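HTH-type transcriptional regulator mcbR (PDB 4P9F) is important for biofilm formation and represses McbA by binding its promoter, which keeps colanic acid from being overproduced and cells from turning mucoid. Local coordinates at residues Ile176-Leu181 with Met202-Ala207; Phe132-Tyr137 with Gln151-Met156; Leu50-Val53 with Ala57-Val60. All coordinates share one frame; numbering follows the deposited sequence.

Interaction 1: residues Ile176-Leu181 with Met202-Ala207; sequences IENYHL and MQQNIA
N178 and Q204 reach for each other from opposing helices, and their terminal amides meet with planes 44° apart. ND2 of N178 lies 2.7 Å from OE1 of Q204, yet the N-H...O angle is only 120°, so this short hydrogen bond is strongly bent and weak. The same amide of Q204 is secured at its other end, where NE2 donates to the backbone O of H175, just before the 176-181 segment. CG of Q204 sits between the backbone N and the carbonyl carbon, and from there the chain runs extended, carrying the amide across to N178. With axes 11.7 Å apart, the two near-antiparallel helices, at 158°, are bridged by polar side-chain ends, Q204 reaching furthest. Such pairing of successive antiparallel helices belongs to the all-helical FCD domain, the C-terminal ligand-binding type of module in FadR-like GntR regulators. Y179 and N205 also approach from opposite directions, the planes of ring and amide turned only moderately from each other. ND2 of N205 donates to OH of Y179 over 3.2 Å, a tentative bond because the position of that hydroxyl is less certain. R133 of helix 122-138 touches both Y179 and N205, while L110 and L113 of helix 100-119 pack against the tyrosine.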
ATOM      1  N   ILE A 176       7.291 -17.945  20.386  1.00 45.73           N
ATOM      2  CA  ILE A 176       7.992 -18.536  19.249  1.00 46.27           C
ATOM      3  C   ILE A 176       7.331 -19.839  18.781  1.00 44.56           C
ATOM      4  O   ILE A 176       7.578 -20.294  17.668  1.00 50.25           O
ATOM      5  CB  ILE A 176       9.478 -18.794  19.567  1.00 51.02           C
ATOM      6  CG1 ILE A 176      10.244 -19.016  18.264  1.00 53.77           C
ATOM      7  CG2 ILE A 176       9.641 -19.941  20.567  1.00 46.63           C
ATOM      8  CD1 ILE A 176      11.708 -19.165  18.449  1.00 63.32           C
ATOM      9  N   GLU A 177       6.456 -20.408  19.601  1.00 42.27           N
ATOM     10  CA  GLU A 177       5.826 -21.668  19.242  1.00 44.30           C
ATOM     11  C   GLU A 177       4.905 -21.482  18.030  1.00 41.99           C
ATOM     12  O   GLU A 177       4.833 -22.356  17.163  1.00 38.07           O
ATOM     13  CB  GLU A 177       5.053 -22.253  20.418  1.00 44.14           C
ATOM     14  CG  GLU A 177       5.917 -23.083  21.342  1.00 47.83           C
ATOM     15  CD  GLU A 177       6.717 -24.145  20.600  1.00 53.20           C
ATOM     16  OE1 GLU A 177       6.110 -25.080  20.036  1.00 54.09           O
ATOM     17  OE2 GLU A 177       7.958 -24.039  20.575  1.00 49.59           O
ATOM     18  N   ASN A 178       4.204 -20.354  17.968  1.00 37.83           N
ATOM     19  CA  ASN A 178       3.371 -20.080  16.805  1.00 34.30           C
ATOM     20  C   ASN A 178       4.169 -20.007  15.506  1.00 31.66           C
ATOM     21  O   ASN A 178       3.641 -20.341  14.445  1.00 34.73           O
ATOM     22  CB  ASN A 178       2.569 -18.784  17.000  1.00 41.79           C
ATOM     23  CG  ASN A 178       1.320 -18.988  17.858  1.00 51.89           C
ATOM     24  OD1 ASN A 178       0.698 -20.054  17.833  1.00 45.45           O
ATOM     25  ND2 ASN A 178       0.945 -17.964  18.614  1.00 55.24           N
ATOM     26  N   TYR A 179       5.437 -19.608  15.593  1.00 31.45           N
ATOM     27  CA  TYR A 179       6.308 -19.540  14.419  1.00 33.22           C
ATOM     28  C   TYR A 179       6.688 -20.954  13.962  1.00 33.14           C
ATOM     29  O   TYR A 179       6.684 -21.245  12.764  1.00 32.90           O
ATOM     30  CB  TYR A 179       7.563 -18.713  14.720  1.00 35.10           C
ATOM     31  CG  TYR A 179       7.310 -17.224  14.833  1.00 41.32           C
ATOM     32  CD1 TYR A 179       6.811 -16.681  16.012  1.00 42.23           C
ATOM     33  CD2 TYR A 179       7.568 -16.361  13.776  1.00 36.64           C
ATOM     34  CE1 TYR A 179       6.567 -15.329  16.134  1.00 36.28           C
ATOM     35  CE2 TYR A 179       7.327 -14.990  13.892  1.00 37.55           C
ATOM     36  CZ  TYR A 179       6.826 -14.491  15.079  1.00 35.77           C
ATOM     37  OH  TYR A 179       6.577 -13.141  15.229  1.00 41.39           O
ATOM     38  N   HIS A 180       6.998 -21.827  14.919  1.00 32.55           N
ATOM     39  CA  HIS A 180       7.230 -23.239  14.631  1.00 38.83           C
ATOM     40  C   HIS A 180       6.020 -23.865  13.948  1.00 36.19           C
ATOM     41  O   HIS A 180       6.152 -24.574  12.952  1.00 34.34           O
ATOM     42  CB  HIS A 180       7.527 -24.023  15.922  1.00 45.55           C
ATOM     43  CG  HIS A 180       8.867 -23.729  16.519  1.00 53.57           C
ATOM     44  ND1 HIS A 180      10.046 -24.109  15.916  1.00 57.82           N
ATOM     45  CD2 HIS A 180       9.215 -23.104  17.668  1.00 58.68           C
ATOM     46  CE1 HIS A 180      11.064 -23.726  16.665  1.00 58.89           C
ATOM     47  NE2 HIS A 180      10.589 -23.117  17.734  1.00 57.15           N
ATOM     48  N   LEU A 181       4.834 -23.559  14.471  1.00 34.65           N
ATOM     49  CA  LEU A 181       3.599 -24.103  13.937  1.00 35.19           C
ATOM     50  C   LEU A 181       3.341 -23.581  12.516  1.00 32.45           C
ATOM     51  O   LEU A 181       2.894 -24.322  11.650  1.00 32.15           O
ATOM     52  CB  LEU A 181       2.433 -23.767  14.874  1.00 32.24           C
ATOM     53  CG  LEU A 181       2.451 -24.503  16.220  1.00 39.63           C
ATOM     54  CD1 LEU A 181       1.294 -24.062  17.109  1.00 36.16           C
ATOM     55  CD2 LEU A 181       2.379 -26.016  15.980  1.00 39.03           C
HETATM   56  N   MSE A 202      -0.034 -12.627  14.635  1.00 31.51           N
HETATM   57  CA  MSE A 202      -0.368 -11.221  14.589  1.00 35.94           C
HETATM   58  C   MSE A 202      -1.182 -10.819  15.806  1.00 33.02           C
HETATM   59  O   MSE A 202      -0.896  -9.799  16.425  1.00 34.68           O
HETATM   60  CB  MSE A 202      -1.113 -10.887  13.293  1.00 34.42           C
HETATM   61  CG  MSE A 202      -0.218 -10.986  12.031  1.00 33.25           C
HETATM   62 SE   MSE A 202      -1.105 -10.315  10.392  0.75 42.15          SE
HETATM   63  CE  MSE A 202      -2.417 -11.716  10.101  1.00 40.57           C
ATOM     64  N   GLN A 203      -2.162 -11.638  16.178  1.00 27.96           N
ATOM     65  CA  GLN A 203      -2.998 -11.335  17.343  1.00 31.92           C
ATOM     66  C   GLN A 203      -2.175 -11.190  18.622  1.00 29.66           C
ATOM     67  O   GLN A 203      -2.341 -10.215  19.369  1.00 29.52           O
ATOM     68  CB  GLN A 203      -4.067 -12.413  17.549  1.00 38.03           C
ATOM     69  CG  GLN A 203      -5.266 -12.259  16.658  1.00 51.71           C
ATOM     70  CD  GLN A 203      -6.282 -13.361  16.860  1.00 59.43           C
ATOM     71  OE1 GLN A 203      -6.280 -14.049  17.886  1.00 63.66           O
ATOM     72  NE2 GLN A 203      -7.154 -13.541  15.876  1.00 58.40           N
ATOM     73  N   GLN A 204      -1.271 -12.135  18.862  1.00 31.72           N
ATOM     74  CA  GLN A 204      -0.470 -12.084  20.084  1.00 38.43           C
ATOM     75  C   GLN A 204       0.527 -10.907  20.064  1.00 40.80           C
ATOM     76  O   GLN A 204       0.772 -10.289  21.103  1.00 42.98           O
ATOM     77  CB  GLN A 204       0.263 -13.415  20.311  1.00 40.47           C
ATOM     78  CG  GLN A 204       1.394 -13.720  19.321  1.00 53.37           C
ATOM     79  CD  GLN A 204       2.082 -15.068  19.571  1.00 61.08           C
ATOM     80  OE1 GLN A 204       1.571 -15.915  20.308  1.00 66.76           O
ATOM     81  NE2 GLN A 204       3.250 -15.259  18.961  1.00 59.70           N
ATOM     82  N   ASN A 205       1.072 -10.567  18.893  1.00 40.85           N
ATOM     83  CA  ASN A 205       2.054  -9.480  18.817  1.00 37.64           C
ATOM     84  C   ASN A 205       1.381  -8.109  18.979  1.00 37.21           C
ATOM     85  O   ASN A 205       1.900  -7.210  19.652  1.00 40.49           O
ATOM     86  CB  ASN A 205       2.858  -9.544  17.496  1.00 36.93           C
ATOM     87  CG  ASN A 205       3.813 -10.746  17.446  1.00 47.96           C
ATOM     88  OD1 ASN A 205       4.052 -11.400  18.457  1.00 58.68           O
ATOM     89  ND2 ASN A 205       4.386 -11.010  16.278  1.00 46.28           N
ATOM     90  N   ILE A 206       0.215  -7.966  18.373  1.00 34.99           N
ATOM     91  CA  ILE A 206      -0.595  -6.756  18.486  1.00 35.62           C
ATOM     92  C   ILE A 206      -1.037  -6.512  19.929  1.00 36.40           C
ATOM     93  O   ILE A 206      -1.029  -5.372  20.411  1.00 34.00           O
ATOM     94  CB  ILE A 206      -1.844  -6.854  17.558  1.00 36.00           C
ATOM     95  CG1 ILE A 206      -1.439  -6.703  16.083  1.00 39.83           C
ATOM     96  CG2 ILE A 206      -2.896  -5.802  17.882  1.00 35.71           C
ATOM     97  CD1 ILE A 206      -2.557  -7.108  15.116  1.00 31.83           C
ATOM     98  N   ALA A 207      -1.406  -7.587  20.619  1.00 30.59           N
ATOM     99  CA  ALA A 207      -1.843  -7.502  22.003  1.00 34.24           C
ATOM    100  C   ALA A 207      -0.764  -6.852  22.869  1.00 36.27           C
ATOM    101  O   ALA A 207      -1.053  -6.070  23.778  1.00 42.07           O
ATOM    102  CB  ALA A 207      -2.193  -8.894  22.529  1.00 32.57           C
TER

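Interaction 2: residues Phe132-Tyr137 with Gln151-Met156; sequences FRLAIY and QLWVRM
A buried, mainly apolar helix-helix contact joins R133, L134 and Y137 to the indole of W153, inside the helical FCD domain, its centre about 5 Å from the centre of the chain. The helices run almost antiparallel, at 158°, with axes 13.5 Å apart, and that wide spacing is bridged chiefly by the tryptophan. Its six-membered ring leads: CZ2 comes within 3.7 Å of CE2 of Y137, meeting the tyrosine at its edge and near its plane. Next along the rim, CH2 lies 4.1 Å from CB of R133, and CZ3 is at the same distance, 4.1 Å, from CD1 of L134. L134 holds CG opposite the backbone N (chi1 -159°), which directs its CD1 methyl to the indole. The polar ends converge on E87: W153 NE1 donates to OE2, while Y137 OH is hydrogen-bonded to OE1 and R133 NH1 forms a salt bridge with that same oxygen. With an alanine at W153, the edge of Y137 and CB of R133 would probably face a gap, and E87 OE2 would lose its indole donor. Several helices enclose the contact: L198 of helix 191-210 and A90 of helix 73-95 touch Y137, L182 and L186 of helix 177-187 touch I136, and L152, the residue before W153 in the chain, packs on I144 of the second subunit.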
ATOM      1  N   PHE A 132      11.758 -13.135   8.560  1.00 37.28           N
ATOM      2  CA  PHE A 132      11.094 -14.423   8.452  1.00 32.32           C
ATOM      3  C   PHE A 132       9.801 -14.292   7.639  1.00 28.74           C
ATOM      4  O   PHE A 132       9.587 -15.014   6.661  1.00 35.98           O
ATOM      5  CB  PHE A 132      10.813 -14.973   9.857  1.00 34.39           C
ATOM      6  CG  PHE A 132      10.049 -16.279   9.883  1.00 38.72           C
ATOM      7  CD1 PHE A 132      10.703 -17.490   9.671  1.00 43.01           C
ATOM      8  CD2 PHE A 132       8.687 -16.294  10.149  1.00 40.49           C
ATOM      9  CE1 PHE A 132      10.010 -18.696   9.702  1.00 49.00           C
ATOM     10  CE2 PHE A 132       7.977 -17.503  10.192  1.00 42.96           C
ATOM     11  CZ  PHE A 132       8.641 -18.704   9.965  1.00 48.94           C
ATOM     12  N   ARG A 133       8.939 -13.362   8.029  1.00 27.36           N
ATOM     13  CA  ARG A 133       7.666 -13.242   7.331  1.00 31.75           C
ATOM     14  C   ARG A 133       7.863 -12.750   5.892  1.00 31.29           C
ATOM     15  O   ARG A 133       7.203 -13.220   4.970  1.00 39.59           O
ATOM     16  CB  ARG A 133       6.703 -12.305   8.067  1.00 31.22           C
ATOM     17  CG  ARG A 133       5.914 -12.975   9.208  1.00 34.16           C
ATOM     18  CD  ARG A 133       4.828 -12.020   9.722  1.00 40.86           C
ATOM     19  NE  ARG A 133       4.957 -11.648  11.119  1.00 54.91           N
ATOM     20  CZ  ARG A 133       4.161 -10.770  11.713  1.00 57.54           C
ATOM     21  NH1 ARG A 133       3.195 -10.190  11.015  1.00 49.82           N
ATOM     22  NH2 ARG A 133       4.328 -10.469  12.995  1.00 67.31           N
ATOM     23  N   LEU A 134       8.803 -11.834   5.695  1.00 34.94           N
ATOM     24  CA  LEU A 134       9.044 -11.305   4.360  1.00 35.36           C
ATOM     25  C   LEU A 134       9.602 -12.372   3.422  1.00 36.94           C
ATOM     26  O   LEU A 134       9.245 -12.408   2.251  1.00 36.29           O
ATOM     27  CB  LEU A 134       9.995 -10.116   4.426  1.00 43.86           C
ATOM     28  CG  LEU A 134       9.949  -9.185   3.218  1.00 51.30           C
ATOM     29  CD1 LEU A 134       8.531  -8.749   2.940  1.00 47.78           C
ATOM     30  CD2 LEU A 134      10.844  -7.990   3.451  1.00 55.24           C
ATOM     31  N   ALA A 135      10.455 -13.250   3.946  1.00 31.13           N
ATOM     32  CA  ALA A 135      10.976 -14.362   3.174  1.00 40.53           C
ATOM     33  C   ALA A 135       9.832 -15.248   2.696  1.00 39.59           C
ATOM     34  O   ALA A 135       9.850 -15.759   1.571  1.00 45.27           O
ATOM     35  CB  ALA A 135      11.978 -15.178   3.998  1.00 30.45           C
ATOM     36  N   ILE A 136       8.842 -15.440   3.555  1.00 34.57           N
ATOM     37  CA  ILE A 136       7.661 -16.189   3.165  1.00 36.02           C
ATOM     38  C   ILE A 136       6.914 -15.444   2.066  1.00 40.14           C
ATOM     39  O   ILE A 136       6.647 -16.001   0.994  1.00 35.24           O
ATOM     40  CB  ILE A 136       6.706 -16.420   4.364  1.00 38.33           C
ATOM     41  CG1 ILE A 136       7.383 -17.296   5.432  1.00 35.46           C
ATOM     42  CG2 ILE A 136       5.414 -17.077   3.899  1.00 32.73           C
ATOM     43  CD1 ILE A 136       6.620 -17.332   6.761  1.00 34.19           C
ATOM     44  N   TYR A 137       6.598 -14.178   2.338  1.00 38.05           N
ATOM     45  CA  TYR A 137       5.728 -13.398   1.462  1.00 38.95           C
ATOM     46  C   TYR A 137       6.298 -13.262   0.064  1.00 37.51           C
ATOM     47  O   TYR A 137       5.543 -13.263  -0.907  1.00 33.67           O
ATOM     48  CB  TYR A 137       5.464 -12.009   2.047  1.00 32.96           C
ATOM     49  CG  TYR A 137       4.804 -12.022   3.402  1.00 34.09           C
ATOM     50  CD1 TYR A 137       4.140 -13.149   3.870  1.00 34.89           C
ATOM     51  CD2 TYR A 137       4.849 -10.900   4.220  1.00 29.24           C
ATOM     52  CE1 TYR A 137       3.535 -13.162   5.114  1.00 30.77           C
ATOM     53  CE2 TYR A 137       4.248 -10.899   5.461  1.00 23.64           C
ATOM     54  CZ  TYR A 137       3.592 -12.036   5.907  1.00 24.92           C
ATOM     55  OH  TYR A 137       3.001 -12.031   7.159  1.00 27.40           O
ATOM     56  N   GLN A 151       5.386  -1.408   3.339  1.00 22.70           N
ATOM     57  CA  GLN A 151       4.951  -0.023   3.521  1.00 25.69           C
ATOM     58  C   GLN A 151       4.129   0.120   4.819  1.00 30.84           C
ATOM     59  O   GLN A 151       4.319   1.048   5.609  1.00 24.55           O
ATOM     60  CB  GLN A 151       4.132   0.400   2.311  1.00 27.53           C
ATOM     61  CG  GLN A 151       4.221   1.839   1.933  1.00 41.49           C
ATOM     62  CD  GLN A 151       3.266   2.189   0.806  1.00 34.14           C
ATOM     63  OE1 GLN A 151       2.499   3.132   0.912  1.00 35.51           O
ATOM     64  NE2 GLN A 151       3.308   1.417  -0.271  1.00 33.71           N
ATOM     65  N   LEU A 152       3.230  -0.828   5.050  1.00 20.88           N
ATOM     66  CA  LEU A 152       2.380  -0.779   6.241  1.00 21.54           C
ATOM     67  C   LEU A 152       3.194  -1.030   7.520  1.00 22.56           C
ATOM     68  O   LEU A 152       2.912  -0.449   8.563  1.00 23.11           O
ATOM     69  CB  LEU A 152       1.234  -1.775   6.092  1.00 20.43           C
ATOM     70  CG  LEU A 152       0.212  -1.355   5.016  1.00 26.46           C
ATOM     71  CD1 LEU A 152      -0.727  -2.515   4.628  1.00 21.90           C
ATOM     72  CD2 LEU A 152      -0.621  -0.148   5.504  1.00 21.53           C
ATOM     73  N   TRP A 153       4.228  -1.862   7.432  1.00 20.75           N
ATOM     74  CA  TRP A 153       5.129  -2.067   8.565  1.00 23.95           C
ATOM     75  C   TRP A 153       5.876  -0.786   8.926  1.00 23.49           C
ATOM     76  O   TRP A 153       6.161  -0.526  10.099  1.00 26.02           O
ATOM     77  CB  TRP A 153       6.139  -3.161   8.238  1.00 24.91           C
ATOM     78  CG  TRP A 153       5.569  -4.553   8.253  1.00 30.40           C
ATOM     79  CD1 TRP A 153       4.334  -4.943   8.698  1.00 30.66           C
ATOM     80  CD2 TRP A 153       6.200  -5.733   7.729  1.00 38.81           C
ATOM     81  NE1 TRP A 153       4.176  -6.305   8.519  1.00 29.29           N
ATOM     82  CE2 TRP A 153       5.307  -6.811   7.923  1.00 36.13           C
ATOM     83  CE3 TRP A 153       7.448  -5.985   7.116  1.00 36.75           C
ATOM     84  CZ2 TRP A 153       5.616  -8.120   7.535  1.00 34.74           C
ATOM     85  CZ3 TRP A 153       7.755  -7.288   6.730  1.00 39.07           C
ATOM     86  CH2 TRP A 153       6.845  -8.339   6.948  1.00 37.39           C
ATOM     87  N   VAL A 154       6.245  -0.020   7.902  1.00 23.33           N
ATOM     88  CA  VAL A 154       6.886   1.279   8.102  1.00 23.56           C
ATOM     89  C   VAL A 154       5.928   2.233   8.818  1.00 21.56           C
ATOM     90  O   VAL A 154       6.332   2.941   9.725  1.00 25.88           O
ATOM     91  CB  VAL A 154       7.339   1.914   6.770  1.00 25.92           C
ATOM     92  CG1 VAL A 154       7.805   3.364   6.991  1.00 22.48           C
ATOM     93  CG2 VAL A 154       8.480   1.088   6.123  1.00 24.16           C
ATOM     94  N   ARG A 155       4.661   2.235   8.409  1.00 21.26           N
ATOM     95  CA  ARG A 155       3.642   3.112   9.002  1.00 25.83           C
ATOM     96  C   ARG A 155       3.378   2.747  10.479  1.00 26.03           C
ATOM     97  O   ARG A 155       3.257   3.615  11.324  1.00 28.36           O
ATOM     98  CB  ARG A 155       2.332   3.019   8.192  1.00 27.64           C
ATOM     99  CG  ARG A 155       2.423   3.597   6.788  1.00 29.07           C
ATOM    100  CD  ARG A 155       2.641   5.093   6.784  1.00 26.36           C
ATOM    101  NE  ARG A 155       1.454   5.895   7.108  1.00 27.70           N
ATOM    102  CZ  ARG A 155       0.514   6.197   6.204  1.00 25.93           C
ATOM    103  NH1 ARG A 155       0.605   5.710   4.972  1.00 25.61           N
ATOM    104  NH2 ARG A 155      -0.512   6.964   6.520  1.00 31.19           N
HETATM  105  N   MSE A 156       3.278   1.457  10.789  1.00 24.33           N
HETATM  106  CA  MSE A 156       3.032   1.085  12.180  1.00 30.68           C
HETATM  107  C   MSE A 156       4.303   1.110  13.016  1.00 28.07           C
HETATM  108  O   MSE A 156       4.229   1.140  14.248  1.00 26.42           O
HETATM  109  CB  MSE A 156       2.382  -0.288  12.279  1.00 33.25           C
HETATM  110  CG  MSE A 156       3.256  -1.442  11.898  1.00 40.83           C
HETATM  111 SE   MSE A 156       2.242  -3.123  12.081  0.66 45.57          SE
HETATM  112  CE  MSE A 156       2.112  -3.214  13.931  1.00 21.25           C
TER

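Interaction 3: residues Leu50-Val53 with Ala57-Val60; sequences LRLV and ALSV
The carbonyl oxygen of L52 is gripped by two successive backbone amides, those of A57 and L58. The A57 N to L52 O bond is short at 2.8 Å, with an N-H...O angle of 145°; its donor is tilted 30° from the carbonyl plane. L58 N approaches the same oxygen more loosely, at 3.4 Å, and its bond is weak. One acceptor near the end of helix 42-54 therefore ties the chain back as it leaves the helix and heads for strand 59-61. A further close approach comes from the CA-H of V53, which points almost straight at L58 O, with CA 3.4 Å from the oxygen and 169° at the hydrogen.

Apolar contacts of L52 and V53 add to this backbone link. L52 has CG opposite its carbonyl carbon, and its two branches divide the work: CD1 lies 3.7 Å from CD1 of L58, while CD2 reaches CB of A57 at 3.9 Å. L52 CB also rests against the L58 CD1 methyl, and the two leucines cross at a slant. V53 splits similarly, with CG2 beside L58 CB and its carbonyl group, and CG1 3.9 Å from CG2 of V60 on the strand.

L14 and K15 of helix 6-19 touch L52; F66 of strand 65-67 touches V53, which also packs on L8 of the second subunit. S59 pairs through its backbone with T67, joining strands 59-61 and 65-67 as neighbouring antiparallel strands. Together these links carry the chain from the helix that includes the end of the helix-turn-helix motif into the beta hairpin, or wing, a layout characteristic of the winged helix-turn-helix DNA-binding domain of GntR regulators.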
ATOM      1  N   LEU A  50      12.238  12.988   1.911  1.00 23.63           N
ATOM      2  CA  LEU A  50      11.084  13.466   1.136  1.00 23.67           C
ATOM      3  C   LEU A  50      10.342  12.319   0.478  1.00 26.96           C
ATOM      4  O   LEU A  50       9.121  12.383   0.333  1.00 21.24           O
ATOM      5  CB  LEU A  50      11.514  14.499   0.091  1.00 29.84           C
ATOM      6  CG  LEU A  50      11.880  15.846   0.718  1.00 28.60           C
ATOM      7  CD1 LEU A  50      12.495  16.801  -0.304  1.00 28.64           C
ATOM      8  CD2 LEU A  50      10.637  16.457   1.362  1.00 29.43           C
ATOM      9  N   ARG A  51      11.069  11.267   0.094  1.00 22.06           N
ATOM     10  CA  ARG A  51      10.415  10.063  -0.424  1.00 24.84           C
ATOM     11  C   ARG A  51       9.492   9.458   0.641  1.00 25.84           C
ATOM     12  O   ARG A  51       8.399   8.989   0.333  1.00 23.56           O
ATOM     13  CB  ARG A  51      11.462   9.021  -0.832  1.00 24.72           C
ATOM     14  CG  ARG A  51      12.221   9.332  -2.127  1.00 24.78           C
ATOM     15  CD  ARG A  51      13.193   8.184  -2.459  1.00 28.33           C
ATOM     16  NE  ARG A  51      13.929   8.454  -3.693  1.00 27.57           N
ATOM     17  CZ  ARG A  51      14.755   7.597  -4.275  1.00 30.20           C
ATOM     18  NH1 ARG A  51      14.974   6.407  -3.715  1.00 25.15           N
ATOM     19  NH2 ARG A  51      15.353   7.939  -5.409  1.00 26.29           N
ATOM     20  N   LEU A  52       9.934   9.480   1.895  1.00 21.06           N
ATOM     21  CA  LEU A  52       9.127   8.962   2.988  1.00 24.74           C
ATOM     22  C   LEU A  52       7.937   9.885   3.287  1.00 26.93           C
ATOM     23  O   LEU A  52       6.829   9.416   3.578  1.00 27.24           O
ATOM     24  CB  LEU A  52      10.008   8.755   4.218  1.00 25.59           C
ATOM     25  CG  LEU A  52      11.017   7.609   4.048  1.00 31.12           C
ATOM     26  CD1 LEU A  52      12.073   7.621   5.143  1.00 27.17           C
ATOM     27  CD2 LEU A  52      10.288   6.267   4.060  1.00 34.13           C
ATOM     28  N   VAL A  53       8.154  11.195   3.179  1.00 24.98           N
ATOM     29  CA  VAL A  53       7.065  12.153   3.324  1.00 23.50           C
ATOM     30  C   VAL A  53       5.986  11.878   2.275  1.00 30.89           C
ATOM     31  O   VAL A  53       4.807  11.904   2.583  1.00 25.92           O
ATOM     32  CB  VAL A  53       7.561  13.610   3.216  1.00 24.41           C
ATOM     33  CG1 VAL A  53       6.385  14.603   2.989  1.00 25.04           C
ATOM     34  CG2 VAL A  53       8.383  13.970   4.449  1.00 25.51           C
ATOM     35  N   ALA A  57       5.043   8.357   5.503  1.00 28.07           N
ATOM     36  CA  ALA A  57       5.834   7.632   6.491  1.00 21.94           C
ATOM     37  C   ALA A  57       6.567   8.591   7.422  1.00 29.25           C
ATOM     38  O   ALA A  57       7.050   8.198   8.489  1.00 25.37           O
ATOM     39  CB  ALA A  57       6.823   6.708   5.801  1.00 19.48           C
ATOM     40  N   LEU A  58       6.729   9.824   6.957  1.00 24.32           N
ATOM     41  CA  LEU A  58       7.252  10.914   7.765  1.00 23.01           C
ATOM     42  C   LEU A  58       6.436  12.159   7.501  1.00 23.71           C
ATOM     43  O   LEU A  58       5.727  12.226   6.503  1.00 26.08           O
ATOM     44  CB  LEU A  58       8.727  11.187   7.439  1.00 20.96           C
ATOM     45  CG  LEU A  58       9.737  10.123   7.872  1.00 20.17           C
ATOM     46  CD1 LEU A  58      11.099  10.497   7.309  1.00 22.22           C
ATOM     47  CD2 LEU A  58       9.786  10.040   9.393  1.00 21.32           C
ATOM     48  N   SER A  59       6.573  13.153   8.376  1.00 22.29           N
ATOM     49  CA  SER A  59       5.928  14.446   8.195  1.00 27.42           C
ATOM     50  C   SER A  59       6.974  15.564   8.046  1.00 32.28           C
ATOM     51  O   SER A  59       8.056  15.483   8.612  1.00 27.77           O
ATOM     52  CB  SER A  59       5.020  14.772   9.393  1.00 37.33           C
ATOM     53  OG  SER A  59       3.976  13.827   9.516  1.00 43.59           O
ATOM     54  N   VAL A  60       6.621  16.612   7.311  1.00 26.85           N
ATOM     55  CA  VAL A  60       7.435  17.806   7.199  1.00 31.59           C
ATOM     56  C   VAL A  60       7.426  18.567   8.528  1.00 33.82           C
ATOM     57  O   VAL A  60       6.398  18.654   9.190  1.00 30.87           O
ATOM     58  CB  VAL A  60       6.906  18.717   6.080  1.00 38.10           C
ATOM     59  CG1 VAL A  60       7.598  20.061   6.115  1.00 43.35           C
ATOM     60  CG2 VAL A  60       7.077  18.022   4.728  1.00 37.58           C
TER

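Interactions 1 and 2 belong to one continuous helical core, their centres about 15 Å apart. R133 of interaction 2 joins them: its NH2 packs 3.3 Å from N205 ND2 and its NH1 3.6 Å from M202 CG, while F132 CE2 meets Y179 CD2 at 3.8 Å. Interaction 3 belongs instead to the DNA-binding part. It lies about 31 Å from interaction 1, centre to centre, on the opposite side of the chain's centre; their nearest atoms are about 19 Å apart, so the two do not meet. Interaction 2 stands between, about 19 Å from interaction 3 by centres, and V154 CG1 touches A57 CB at 3.7 Å. Helix 143-156 thus links the two family regions directly, and interactions 2 and 3 both contact the second subunit.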